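Local coordinates for HTH-type transcriptional repressor MdtR (Bacillus subtilis, PDB 1S3J), which is a homodimeric repressor of the multidrug resistance operon mdtRP that binds directly to the promoter region, at residues Leu40-Ser45 and Glu59-Lys64. Residues are numbered along the deposited sequence; the frame is centred on the assembly and turned at random.
Sequences LFVLAS and ERMEVK
The backbone oxygen of F41, whose ring meets M61 across the contact, takes two bonds from S45. S45 OG donates to F41 O over 2.9 Å, and S45 N donates to the same oxygen over 3.1 Å. The two donors come from opposite faces of the carbonyl plane, with OG tilted 26° out of it. This ties the hydroxyl back onto its own helix.

The contact lies in the winged-helix fold of a MarR-family repressor. It joins helix 37-49 to the end of helix 54-61, the first helix of the predicted helix-turn-helix motif. No hydrogen bond crosses between the two segments; the join is apolar.

With chi1 at -176°, CG of F41 points away from N and lies beside the carbonyl carbon, which carries the ring over to M61. M61, a selenomethionine, runs past it in the opposite direction. M61 CG lies 3.4 Å from F41 CE2. The selenium is 4.8 Å from the ring centroid and 53° off the ring normal, an oblique Met-aromatic contact. R60 comes nearest through CB, near the ring plane at the edge, 4.4 Å from F41 CZ. F41 also packs on Q20 of the second subunit.

Just past M61 the helix stops in a Schellman motif. E62 has positive phi, and E62 N bonds to E59 O. K64 then takes the N-cap position of helix 65-77. M71 of that helix touches both V42 and M61, so three helices meet here. V42 crosses M61 at about a right angle, with its CG2 4.1 Å from the selenium.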
loop_
_atom_site.group_PDB
_atom_site.type_symbol
_atom_site.label_atom_id
_atom_site.label_comp_id
_atom_site.label_asym_id
_atom_site.label_seq_id
_atom_site.Cartn_x
_atom_site.Cartn_y
_atom_site.Cartn_z
ATOM N N LEU A 40 -6.686 11.755 -4.978
ATOM C CA LEU A 40 -5.728 12.428 -4.092
ATOM C C LEU A 40 -4.410 12.584 -4.843
ATOM O O LEU A 40 -3.783 13.639 -4.776
ATOM C CB LEU A 40 -5.517 11.678 -2.767
ATOM C CG LEU A 40 -4.459 12.333 -1.839
ATOM C CD1 LEU A 40 -4.970 13.687 -1.329
ATOM C CD2 LEU A 40 -4.013 11.434 -0.675
ATOM N N PHE A 41 -4.029 11.558 -5.594
ATOM C CA PHE A 41 -2.823 11.621 -6.383
ATOM C C PHE A 41 -2.880 12.752 -7.426
ATOM O O PHE A 41 -1.866 13.407 -7.693
ATOM C CB PHE A 41 -2.528 10.277 -7.060
ATOM C CG PHE A 41 -1.210 10.261 -7.824
ATOM C CD1 PHE A 41 -0.064 9.714 -7.262
ATOM C CD2 PHE A 41 -1.124 10.815 -9.099
ATOM C CE1 PHE A 41 1.162 9.721 -7.967
ATOM C CE2 PHE A 41 0.063 10.823 -9.805
ATOM C CZ PHE A 41 1.218 10.273 -9.240
ATOM N N VAL A 42 -4.049 12.969 -8.019
ATOM C CA VAL A 42 -4.207 13.999 -9.032
ATOM C C VAL A 42 -4.107 15.373 -8.379
ATOM O O VAL A 42 -3.422 16.258 -8.886
ATOM C CB VAL A 42 -5.543 13.883 -9.771
ATOM C CG1 VAL A 42 -5.701 15.036 -10.741
ATOM C CG2 VAL A 42 -5.639 12.542 -10.529
ATOM N N LEU A 43 -4.782 15.530 -7.253
ATOM C CA LEU A 43 -4.776 16.774 -6.522
ATOM C C LEU A 43 -3.364 17.171 -6.112
ATOM O O LEU A 43 -3.012 18.331 -6.242
ATOM C CB LEU A 43 -5.700 16.706 -5.303
ATOM C CG LEU A 43 -7.201 16.646 -5.594
ATOM C CD1 LEU A 43 -8.020 16.716 -4.281
ATOM C CD2 LEU A 43 -7.652 17.735 -6.592
ATOM N N ALA A 44 -2.565 16.206 -5.673
ATOM C CA ALA A 44 -1.187 16.442 -5.219
ATOM C C ALA A 44 -0.245 16.798 -6.371
ATOM O O ALA A 44 0.554 17.718 -6.253
ATOM C CB ALA A 44 -0.648 15.210 -4.454
ATOM N N SER A 45 -0.342 16.063 -7.477
ATOM C CA SER A 45 0.343 16.425 -8.717
ATOM C C SER A 45 0.012 17.843 -9.217
ATOM O O SER A 45 0.853 18.489 -9.818
ATOM C CB SER A 45 0.023 15.431 -9.830
ATOM O OG SER A 45 0.340 14.118 -9.409
ATOM N N GLU A 59 0.530 9.358 -17.714
ATOM C CA GLU A 59 1.894 8.836 -17.771
ATOM C C GLU A 59 2.443 8.529 -16.377
ATOM O O GLU A 59 2.923 7.423 -16.136
ATOM C CB GLU A 59 2.789 9.867 -18.466
ATOM C CG GLU A 59 4.057 9.352 -19.117
ATOM C CD GLU A 59 4.729 10.417 -19.987
ATOM O OE1 GLU A 59 4.199 11.558 -20.072
ATOM O OE2 GLU A 59 5.784 10.114 -20.600
ATOM N N ARG A 60 2.363 9.507 -15.471
ATOM C CA ARG A 60 2.866 9.340 -14.104
ATOM C C ARG A 60 2.119 8.236 -13.351
ATOM O O ARG A 60 2.693 7.572 -12.488
ATOM C CB ARG A 60 2.759 10.643 -13.303
ATOM C CG ARG A 60 3.685 11.761 -13.765
ATOM C CD ARG A 60 3.042 13.143 -13.716
ATOM N NE ARG A 60 3.897 14.161 -14.321
ATOM C CZ ARG A 60 4.762 14.928 -13.659
ATOM N NH1 ARG A 60 4.917 14.808 -12.340
ATOM N NH2 ARG A 60 5.485 15.823 -14.326
HETATM N N MSE A 61 0.844 8.053 -13.676
HETATM C CA MSE A 61 0.015 7.051 -13.011
HETATM C C MSE A 61 0.038 5.700 -13.725
HETATM O O MSE A 61 -0.495 4.725 -13.204
HETATM C CB MSE A 61 -1.418 7.554 -12.904
HETATM C CG MSE A 61 -1.525 8.797 -12.072
HETATM SE SE MSE A 61 -3.341 9.344 -11.768
HETATM C CE MSE A 61 -3.861 7.972 -10.417
ATOM N N GLU A 62 0.655 5.660 -14.908
ATOM C CA GLU A 62 0.688 4.479 -15.775
ATOM C C GLU A 62 -0.713 3.900 -15.979
ATOM O O GLU A 62 -0.973 2.717 -15.728
ATOM C CB GLU A 62 1.713 3.444 -15.268
ATOM C CG GLU A 62 3.129 4.033 -15.189
ATOM C CD GLU A 62 4.214 3.025 -14.859
ATOM O OE1 GLU A 62 4.467 2.778 -13.652
ATOM O OE2 GLU A 62 4.835 2.500 -15.811
ATOM N N VAL A 63 -1.608 4.774 -16.428
ATOM C CA VAL A 63 -2.963 4.408 -16.811
ATOM C C VAL A 63 -3.325 5.110 -18.120
ATOM O O VAL A 63 -2.604 5.980 -18.584
ATOM C CB VAL A 63 -3.982 4.800 -15.725
ATOM C CG1 VAL A 63 -3.663 4.096 -14.405
ATOM C CG2 VAL A 63 -4.031 6.332 -15.535
ATOM N N LYS A 64 -4.450 4.730 -18.708
ATOM C CA LYS A 64 -4.864 5.279 -19.999
ATOM C C LYS A 64 -5.347 6.711 -19.807
ATOM O O LYS A 64 -5.912 7.044 -18.760
ATOM C CB LYS A 64 -5.995 4.446 -20.628
ATOM C CG LYS A 64 -5.661 2.955 -20.847
ATOM C CD LYS A 64 -4.801 2.737 -22.082
ATOM C CE LYS A 64 -4.797 1.271 -22.510
ATOM N NZ LYS A 64 -4.138 1.108 -23.827
#